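Local coordinates for AT-rich DNA-binding protein (PDB 2DT5) that probably acts as a transcriptional repressor, binding DNA and adjusting gene expression to the cellular NADH/NAD(+) redox state, at residues 11-16 with 36-41; 47-52 with 69-74; 159-164 with 177-182. The protein carries 1 engineered substitution. One frame throughout, in Å; residues are numbered along the deposited sequence.

Contacts 1 and 2 lie in the N-terminal part, which contains the predicted helix-turn-helix DNA-binding region, contact 3 in the Rossmann-type domain that holds NAD. The first two have centres about 12 Å apart and are joined directly: Tyr14 OH probably makes a hydrogen bond to Asp48 OD2 (2.9 Å), while Leu11 CD1 rests on Phe52 CE1 and Tyr14 CB on Leu71 CD1. Helix 7-23, one side of contact 1, also packs against both segments of contact 2, and both contacts reach the second subunit. Contact 3 lies apart, centre to centre about 32 Å from contact 1 and 29 Å from contact 2. The Val161 side chain is about 13 Å from a bound NAD.

Contact 1 of 3, residues 11-16 with 36-41; sequences LITYLR and GLAQVT. Engineered in segment 36-41: Gly36 (natural residue Glu).
Thr13 and Tyr14, neighbours on helix 7-23, meet the methyl of Ala38 through purely apolar contacts. Thr13 CG2 lies 3.6 Å from Ala38 CB, and Tyr14 CE2 follows at 3.8 Å, so one methyl fills the corner between a threonine branch and an aromatic edge. Val40 CG2 reaches the same edge farther out, 3.7 Å from Tyr14 OH; both aliphatic groups stay near the ring plane. Tyr14 carries its CG anti to the carbonyl carbon (chi1 -58°), which swings the ring from its helix toward the turn.

The polar ends bond away from this patch. Thr13 OG1 turns back to Ser9 O within its own helix, and Tyr14 OH is taken by Asp48. With an alanine at Tyr14, Ala38 and Val40 would probably lose the ring edge they pack against, and Asp48 its hydroxyl partner.

Within the turn, Gln39 ends helix 31-37 in a Schellman motif, and Thr41 OG1 caps Gln44 N at the start of helix 42-51. The contact therefore packs helix 7-23 against the link between the two following helices of the predicted helix-turn-helix region, with Val45 of helix 42-51 touching Tyr14 and Val40, and helix 64-75 lying beside helix 7-23.

Contact 2 of 3, residues 47-52 with 69-74; sequences KDLSYF and RELRHI
Phe52 and Ile74 cross at a slant, and the isoleucine uses both of its branches. Its CD1 methyl presses on the base of the phenylalanine, 3.7 Å from Phe52 CB and 3.6 Å from Phe52 O, whereas Ile74 CG2 approaches the ring itself, 3.9 Å from Phe52 CD2. The first torsion of Ile74 (chi1 -69°) turns CG1 anti to the carbonyl carbon and CG2 anti to the backbone N, so that one branch meets the backbone end of Phe52 and the other the aromatic end. The ring also receives Tyr51 on one face: Tyr51 CD2 stands 3.4 Å above the plane, over the ring centre, so the edge of one aromatic residue is directed at the face of the next in sequence.

A second, smaller meeting lies deeper. Leu49 and Leu71 cross at about a right angle and touch through one methyl each, Leu49 CD2 to Leu71 CD2 at 4.0 Å. No hydrogen bond links the two segments, and the association rests on shape and on the burial of apolar surface, 164 Å² in all.

Glu70 OE1 bonds to Ser54 OG, just beyond Phe52, while Asp48 forms a salt bridge with Arg10. The C-terminal carboxylate of Gly211 of the second subunit forms a salt bridge with Lys47 NZ; from the same subunit Trp205 bonds to Tyr51 OH, and Met210 packs on Phe52. The contact thus joins the C-terminal end of helix 42-51 to helix 64-75, with helix 7-23 lying against both and adding Leu18 to the surroundings of Leu71.

Contact 3 of 3, residues 159-164 with 177-182; sequences LLVAAG and EVPKEV
A small apolar contact packs the loop 177-182 against the last turns of helix 150-163 in the Rossmann-type domain; the loop precedes strand 183-186, the outermost on that side of the sheet within this chain. Val161 carries the helix side of it and supplies 75 of the 131 Å² buried. It meets the pyrrolidine ring of Pro179 tip to tip, its CG1 methyl 3.8 Å from Pro179 CG and 3.9 Å from Pro179 CD, and its CG2 methyl also reaches Pro179 CD at 4.1 Å. The first torsion (chi1 173°) puts CG1 anti to the backbone N and CG2 anti to the carbonyl carbon, so that both methyls face the loop, CG1 toward the proline and CG2 between the proline and the two valines. The valines are met more loosely: Val161 CG2 lies 4.3 Å from Val178 CB and 4.4 Å from Val182 CG2.

The loop folds to offer these three groups together. A type I turn from Pro179 to Val182, closed by Val182 N to Pro179 O (2.8 Å), brings Val182 back beside Val178. The helix finishes in a Schellman motif at Gly164, where a CB would be jammed against the carbonyl O of Ala163.

Glu177 O is bonded by Gln154 NE2 from earlier in the same helix, and Val182 packs on Ile165. Helix 150-163 makes the beta-alpha-beta crossover between the parallel strands 143-146 and 167-170, and the contact lays against it the loop that carries the chain on to strand 183-186.

Contact 1 of 3, residues 11-16 with 36-41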
loop_
_atom_site.group_PDB
_atom_site.type_symbol
_atom_site.label_atom_id
_atom_site.label_comp_id
_atom_site.label_asym_id
_atom_site.label_seq_id
_atom_site.Cartn_x
_atom_site.Cartn_y
_atom_site.Cartn_z
ATOM N N LEU B 11 13.244 4.695 3.425
ATOM C CA LEU B 11 13.968 5.490 2.442
ATOM C C LEU B 11 12.988 6.074 1.421
ATOM O O LEU B 11 13.095 7.249 1.033
ATOM C CB LEU B 11 15.030 4.644 1.726
ATOM C CG LEU B 11 16.177 4.106 2.595
ATOM C CD1 LEU B 11 17.205 3.418 1.700
ATOM C CD2 LEU B 11 16.835 5.249 3.355
ATOM N N ILE B 12 12.034 5.249 0.994
ATOM C CA ILE B 12 11.015 5.674 0.042
ATOM C C ILE B 12 10.205 6.812 0.670
ATOM O O ILE B 12 9.879 7.794 0.005
ATOM C CB ILE B 12 10.100 4.480 -0.351
ATOM C CG1 ILE B 12 10.938 3.438 -1.114
ATOM C CG2 ILE B 12 8.911 4.966 -1.227
ATOM C CD1 ILE B 12 10.290 2.048 -1.268
ATOM N N THR B 13 9.911 6.702 1.958
ATOM C CA THR B 13 9.169 7.772 2.632
ATOM C C THR B 13 9.963 9.085 2.618
ATOM O O THR B 13 9.415 10.151 2.306
ATOM C CB THR B 13 8.882 7.411 4.086
ATOM O OG1 THR B 13 8.042 6.252 4.136
ATOM C CG2 THR B 13 8.203 8.570 4.788
ATOM N N TYR B 14 11.252 8.998 2.953
ATOM C CA TYR B 14 12.119 10.170 2.991
ATOM C C TYR B 14 12.152 10.835 1.624
ATOM O O TYR B 14 12.197 12.070 1.513
ATOM C CB TYR B 14 13.550 9.764 3.376
ATOM C CG TYR B 14 13.688 9.050 4.707
ATOM C CD1 TYR B 14 14.723 8.137 4.917
ATOM C CD2 TYR B 14 12.815 9.311 5.762
ATOM C CE1 TYR B 14 14.894 7.493 6.143
ATOM C CE2 TYR B 14 12.978 8.670 7.007
ATOM C CZ TYR B 14 14.023 7.758 7.183
ATOM O OH TYR B 14 14.192 7.086 8.367
ATOM N N LEU B 15 12.133 10.014 0.581
ATOM C CA LEU B 15 12.175 10.535 -0.772
ATOM C C LEU B 15 10.898 11.308 -1.110
ATOM O O LEU B 15 10.965 12.376 -1.739
ATOM C CB LEU B 15 12.403 9.405 -1.769
ATOM C CG LEU B 15 12.461 9.854 -3.227
ATOM C CD1 LEU B 15 13.601 10.852 -3.408
ATOM C CD2 LEU B 15 12.648 8.642 -4.148
ATOM N N ARG B 16 9.741 10.783 -0.698
ATOM C CA ARG B 16 8.460 11.473 -0.952
ATOM C C ARG B 16 8.522 12.831 -0.263
ATOM O O ARG B 16 8.235 13.852 -0.872
ATOM C CB ARG B 16 7.253 10.687 -0.385
ATOM C CG ARG B 16 7.037 9.320 -1.015
ATOM C CD ARG B 16 7.369 9.366 -2.497
ATOM N NE ARG B 16 7.307 8.048 -3.118
ATOM C CZ ARG B 16 7.841 7.754 -4.300
ATOM N NH1 ARG B 16 8.491 8.684 -4.996
ATOM N NH2 ARG B 16 7.708 6.532 -4.791
ATOM N N GLY B 36 10.441 14.055 11.692
ATOM C CA GLY B 36 9.102 14.487 12.041
ATOM C C GLY B 36 8.137 14.228 10.906
ATOM O O GLY B 36 7.087 13.626 11.106
ATOM N N LEU B 37 8.495 14.672 9.708
ATOM C CA LEU B 37 7.640 14.472 8.555
ATOM C C LEU B 37 7.402 12.999 8.223
ATOM O O LEU B 37 6.377 12.652 7.651
ATOM C CB LEU B 37 8.230 15.176 7.338
ATOM C CG LEU B 37 8.394 16.690 7.473
ATOM C CD1 LEU B 37 8.966 17.255 6.178
ATOM C CD2 LEU B 37 7.039 17.324 7.790
ATOM N N ALA B 38 8.343 12.134 8.576
ATOM C CA ALA B 38 8.207 10.707 8.285
ATOM C C ALA B 38 7.761 9.937 9.518
ATOM O O ALA B 38 7.637 8.717 9.484
ATOM C CB ALA B 38 9.540 10.149 7.779
ATOM N N GLN B 39 7.545 10.657 10.612
ATOM C CA GLN B 39 7.125 10.056 11.868
ATOM C C GLN B 39 8.125 9.033 12.405
ATOM O O GLN B 39 7.749 7.955 12.870
ATOM C CB GLN B 39 5.742 9.409 11.720
ATOM C CG GLN B 39 4.696 10.339 11.111
ATOM C CD GLN B 39 3.265 9.852 11.320
ATOM O OE1 GLN B 39 2.371 10.163 10.527
ATOM N NE2 GLN B 39 3.038 9.099 12.395
ATOM N N VAL B 40 9.404 9.380 12.341
ATOM C CA VAL B 40 10.452 8.512 12.861
ATOM C C VAL B 40 11.427 9.426 13.608
ATOM O O VAL B 40 11.603 10.579 13.227
ATOM C CB VAL B 40 11.199 7.756 11.713
ATOM C CG1 VAL B 40 10.196 7.186 10.705
ATOM C CG2 VAL B 40 12.159 8.678 11.019
ATOM N N THR B 41 12.056 8.914 14.663
ATOM C CA THR B 41 12.988 9.708 15.451
ATOM C C THR B 41 14.156 10.221 14.604
ATOM O O THR B 41 14.602 9.559 13.664
ATOM C CB THR B 41 13.558 8.897 16.649
ATOM O OG1 THR B 41 14.453 7.886 16.172
ATOM C CG2 THR B 41 12.431 8.211 17.426
#

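Contact 2 of 3, residues 47-52 with 69-74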
loop_
_atom_site.group_PDB
_atom_site.type_symbol
_atom_site.label_atom_id
_atom_site.label_comp_id
_atom_site.label_asym_id
_atom_site.label_seq_id
_atom_site.Cartn_x
_atom_site.Cartn_y
_atom_site.Cartn_z
ATOM N N LYS B 47 20.672 7.192 11.521
ATOM C CA LYS B 47 21.166 5.826 11.424
ATOM C C LYS B 47 20.935 5.298 9.996
ATOM O O LYS B 47 21.832 4.709 9.389
ATOM C CB LYS B 47 20.462 4.939 12.458
ATOM C CG LYS B 47 20.778 3.452 12.320
ATOM C CD LYS B 47 20.081 2.625 13.395
ATOM C CE LYS B 47 20.388 1.134 13.245
ATOM N NZ LYS B 47 19.922 0.329 14.417
ATOM N N ASP B 48 19.747 5.536 9.447
ATOM C CA ASP B 48 19.433 5.071 8.096
ATOM C C ASP B 48 20.298 5.712 7.015
ATOM O O ASP B 48 20.883 5.015 6.169
ATOM C CB ASP B 48 17.973 5.349 7.733
ATOM C CG ASP B 48 16.999 4.406 8.406
ATOM O OD1 ASP B 48 17.432 3.374 8.970
ATOM O OD2 ASP B 48 15.778 4.708 8.355
ATOM N N LEU B 49 20.371 7.037 7.031
ATOM C CA LEU B 49 21.140 7.744 6.011
ATOM C C LEU B 49 22.656 7.571 6.154
ATOM O O LEU B 49 23.395 7.709 5.178
ATOM C CB LEU B 49 20.737 9.221 5.991
ATOM C CG LEU B 49 19.239 9.404 5.695
ATOM C CD1 LEU B 49 18.902 10.879 5.630
ATOM C CD2 LEU B 49 18.874 8.719 4.374
ATOM N N SER B 50 23.111 7.255 7.363
ATOM C CA SER B 50 24.523 7.014 7.600
ATOM C C SER B 50 24.825 5.653 6.957
ATOM O O SER B 50 25.729 5.536 6.124
ATOM C CB SER B 50 24.820 6.940 9.100
ATOM O OG SER B 50 24.749 8.230 9.686
ATOM N N TYR B 51 24.044 4.641 7.331
ATOM C CA TYR B 51 24.247 3.310 6.775
ATOM C C TYR B 51 24.337 3.335 5.256
ATOM O O TYR B 51 25.212 2.709 4.683
ATOM C CB TYR B 51 23.124 2.359 7.173
ATOM C CG TYR B 51 23.285 0.962 6.595
ATOM C CD1 TYR B 51 24.094 0.020 7.225
ATOM C CD2 TYR B 51 22.625 0.581 5.422
ATOM C CE1 TYR B 51 24.248 -1.269 6.720
ATOM C CE2 TYR B 51 22.776 -0.720 4.900
ATOM C CZ TYR B 51 23.592 -1.636 5.562
ATOM O OH TYR B 51 23.772 -2.909 5.078
ATOM N N PHE B 52 23.441 4.070 4.605
ATOM C CA PHE B 52 23.461 4.132 3.149
ATOM C C PHE B 52 24.367 5.203 2.550
ATOM O O PHE B 52 24.289 5.487 1.362
ATOM C CB PHE B 52 22.029 4.256 2.597
ATOM C CG PHE B 52 21.194 3.014 2.783
ATOM C CD1 PHE B 52 20.371 2.871 3.893
ATOM C CD2 PHE B 52 21.282 1.960 1.878
ATOM C CE1 PHE B 52 19.656 1.689 4.105
ATOM C CE2 PHE B 52 20.570 0.780 2.084
ATOM C CZ PHE B 52 19.760 0.646 3.201
ATOM N N ARG B 69 18.747 12.998 -4.874
ATOM C CA ARG B 69 19.442 12.298 -5.946
ATOM C C ARG B 69 20.094 11.027 -5.396
ATOM O O ARG B 69 20.113 9.983 -6.057
ATOM C CB ARG B 69 20.510 13.206 -6.562
ATOM C CG ARG B 69 21.229 12.595 -7.741
ATOM C CD ARG B 69 22.157 13.605 -8.429
ATOM N NE ARG B 69 22.698 13.081 -9.687
ATOM C CZ ARG B 69 23.498 13.759 -10.511
ATOM N NH1 ARG B 69 23.867 15.003 -10.220
ATOM N NH2 ARG B 69 23.930 13.193 -11.634
ATOM N N GLU B 70 20.620 11.113 -4.181
ATOM C CA GLU B 70 21.264 9.954 -3.562
ATOM C C GLU B 70 20.278 8.838 -3.263
ATOM O O GLU B 70 20.534 7.671 -3.579
ATOM C CB GLU B 70 21.990 10.372 -2.284
ATOM C CG GLU B 70 23.131 11.355 -2.575
ATOM C CD GLU B 70 23.861 11.822 -1.326
ATOM O OE1 GLU B 70 23.297 11.701 -0.221
ATOM O OE2 GLU B 70 24.995 12.329 -1.455
ATOM N N LEU B 71 19.157 9.179 -2.641
ATOM C CA LEU B 71 18.146 8.164 -2.346
ATOM C C LEU B 71 17.656 7.516 -3.640
ATOM O O LEU B 71 17.437 6.314 -3.695
ATOM C CB LEU B 71 16.979 8.782 -1.590
ATOM C CG LEU B 71 17.338 9.159 -0.157
ATOM C CD1 LEU B 71 16.118 9.764 0.528
ATOM C CD2 LEU B 71 17.812 7.911 0.588
ATOM N N ARG B 72 17.498 8.310 -4.694
ATOM C CA ARG B 72 17.052 7.751 -5.963
ATOM C C ARG B 72 18.089 6.750 -6.511
ATOM O O ARG B 72 17.725 5.706 -7.073
ATOM C CB ARG B 72 16.786 8.881 -6.972
ATOM C CG ARG B 72 15.516 9.728 -6.638
ATOM C CD ARG B 72 15.359 10.902 -7.598
ATOM N NE ARG B 72 15.272 10.459 -8.985
ATOM C CZ ARG B 72 14.199 9.886 -9.524
ATOM N NH1 ARG B 72 13.100 9.692 -8.793
ATOM N NH2 ARG B 72 14.237 9.483 -10.785
ATOM N N HIS B 73 19.379 7.054 -6.354
ATOM C CA HIS B 73 20.396 6.127 -6.852
ATOM C C HIS B 73 20.362 4.813 -6.069
ATOM O O HIS B 73 20.394 3.716 -6.647
ATOM C CB HIS B 73 21.801 6.729 -6.755
ATOM C CG HIS B 73 22.877 5.788 -7.206
ATOM N ND1 HIS B 73 23.717 5.137 -6.328
ATOM C CD2 HIS B 73 23.204 5.344 -8.444
ATOM C CE1 HIS B 73 24.515 4.329 -7.005
ATOM N NE2 HIS B 73 24.225 4.433 -8.290
ATOM N N ILE B 74 20.303 4.933 -4.752
ATOM C CA ILE B 74 20.244 3.765 -3.887
ATOM C C ILE B 74 19.044 2.885 -4.201
ATOM O O ILE B 74 19.161 1.659 -4.262
ATOM C CB ILE B 74 20.142 4.181 -2.427
ATOM C CG1 ILE B 74 21.453 4.823 -2.000
ATOM C CG2 ILE B 74 19.803 2.970 -1.538
ATOM C CD1 ILE B 74 21.334 5.627 -0.722
#

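Contact 3 of 3, residues 159-164 with 177-182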
loop_
_atom_site.group_PDB
_atom_site.type_symbol
_atom_site.label_atom_id
_atom_site.label_comp_id
_atom_site.label_asym_id
_atom_site.label_seq_id
_atom_site.Cartn_x
_atom_site.Cartn_y
_atom_site.Cartn_z
ATOM N N LEU B 159 5.996 -19.289 -15.349
ATOM C CA LEU B 159 6.303 -18.899 -16.715
ATOM C C LEU B 159 7.202 -17.661 -16.749
ATOM O O LEU B 159 8.092 -17.554 -17.595
ATOM C CB LEU B 159 5.013 -18.625 -17.487
ATOM C CG LEU B 159 4.175 -19.871 -17.791
ATOM C CD1 LEU B 159 2.851 -19.485 -18.472
ATOM C CD2 LEU B 159 4.994 -20.805 -18.688
ATOM N N LEU B 160 6.964 -16.725 -15.832
ATOM C CA LEU B 160 7.762 -15.504 -15.761
ATOM C C LEU B 160 9.181 -15.844 -15.329
ATOM O O LEU B 160 10.150 -15.344 -15.899
ATOM C CB LEU B 160 7.127 -14.494 -14.784
ATOM C CG LEU B 160 5.970 -13.706 -15.414
ATOM C CD1 LEU B 160 5.144 -12.998 -14.344
ATOM C CD2 LEU B 160 6.538 -12.712 -16.415
ATOM N N VAL B 161 9.304 -16.697 -14.319
ATOM C CA VAL B 161 10.627 -17.094 -13.855
ATOM C C VAL B 161 11.372 -17.728 -15.027
ATOM O O VAL B 161 12.499 -17.352 -15.342
ATOM C CB VAL B 161 10.530 -18.115 -12.713
ATOM C CG1 VAL B 161 11.921 -18.643 -12.364
ATOM C CG2 VAL B 161 9.883 -17.465 -11.497
ATOM N N ALA B 162 10.719 -18.674 -15.690
ATOM C CA ALA B 162 11.329 -19.362 -16.820
ATOM C C ALA B 162 11.794 -18.404 -17.908
ATOM O O ALA B 162 12.871 -18.587 -18.482
ATOM C CB ALA B 162 10.344 -20.369 -17.406
ATOM N N ALA B 163 10.989 -17.382 -18.193
ATOM C CA ALA B 163 11.342 -16.423 -19.239
ATOM C C ALA B 163 12.472 -15.481 -18.827
ATOM O O ALA B 163 13.034 -14.776 -19.664
ATOM C CB ALA B 163 10.103 -15.621 -19.644
ATOM N N GLY B 164 12.799 -15.459 -17.541
ATOM C CA GLY B 164 13.871 -14.594 -17.087
ATOM C C GLY B 164 13.514 -13.347 -16.284
ATOM O O GLY B 164 14.354 -12.446 -16.153
ATOM N N GLU B 177 5.442 -18.951 -5.258
ATOM C CA GLU B 177 6.584 -19.820 -5.035
ATOM C C GLU B 177 7.545 -19.477 -6.147
ATOM O O GLU B 177 7.256 -19.746 -7.312
ATOM C CB GLU B 177 6.173 -21.284 -5.180
ATOM C CG GLU B 177 5.274 -21.789 -4.086
ATOM C CD GLU B 177 5.999 -21.884 -2.767
ATOM O OE1 GLU B 177 6.347 -20.824 -2.204
ATOM O OE2 GLU B 177 6.236 -23.019 -2.302
ATOM N N VAL B 178 8.679 -18.884 -5.798
ATOM C CA VAL B 178 9.664 -18.511 -6.804
ATOM C C VAL B 178 11.066 -18.655 -6.207
ATOM O O VAL B 178 11.239 -18.556 -4.996
ATOM C CB VAL B 178 9.462 -17.025 -7.271
ATOM C CG1 VAL B 178 8.004 -16.779 -7.697
ATOM C CG2 VAL B 178 9.856 -16.066 -6.149
ATOM N N PRO B 179 12.079 -18.915 -7.048
ATOM C CA PRO B 179 13.440 -19.050 -6.521
ATOM C C PRO B 179 13.903 -17.758 -5.847
ATOM O O PRO B 179 13.514 -16.658 -6.251
ATOM C CB PRO B 179 14.263 -19.403 -7.764
ATOM C CG PRO B 179 13.437 -18.869 -8.916
ATOM C CD PRO B 179 12.040 -19.216 -8.489
ATOM N N LYS B 180 14.729 -17.890 -4.817
ATOM C CA LYS B 180 15.204 -16.729 -4.090
ATOM C C LYS B 180 15.864 -15.677 -4.979
ATOM O O LYS B 180 16.027 -14.530 -4.578
ATOM C CB LYS B 180 16.150 -17.168 -2.970
ATOM C CG LYS B 180 17.229 -18.153 -3.390
ATOM C CD LYS B 180 18.068 -18.599 -2.185
ATOM C CE LYS B 180 19.113 -19.647 -2.569
ATOM N NZ LYS B 180 18.498 -20.930 -3.033
ATOM N N GLU B 181 16.218 -16.065 -6.196
ATOM C CA GLU B 181 16.858 -15.155 -7.136
ATOM C C GLU B 181 15.883 -14.112 -7.691
ATOM O O GLU B 181 16.300 -13.080 -8.198
ATOM C CB GLU B 181 17.453 -15.938 -8.313
ATOM C CG GLU B 181 18.566 -16.923 -7.954
ATOM C CD GLU B 181 18.121 -17.982 -6.963
ATOM O OE1 GLU B 181 17.096 -18.648 -7.226
ATOM O OE2 GLU B 181 18.802 -18.146 -5.926
ATOM N N VAL B 182 14.591 -14.398 -7.601
ATOM C CA VAL B 182 13.553 -13.504 -8.116
ATOM C C VAL B 182 12.841 -12.795 -6.973
ATOM O O VAL B 182 12.222 -13.442 -6.132
ATOM C CB VAL B 182 12.515 -14.304 -8.926
ATOM C CG1 VAL B 182 11.360 -13.414 -9.344
ATOM C CG2 VAL B 182 13.191 -14.925 -10.137
#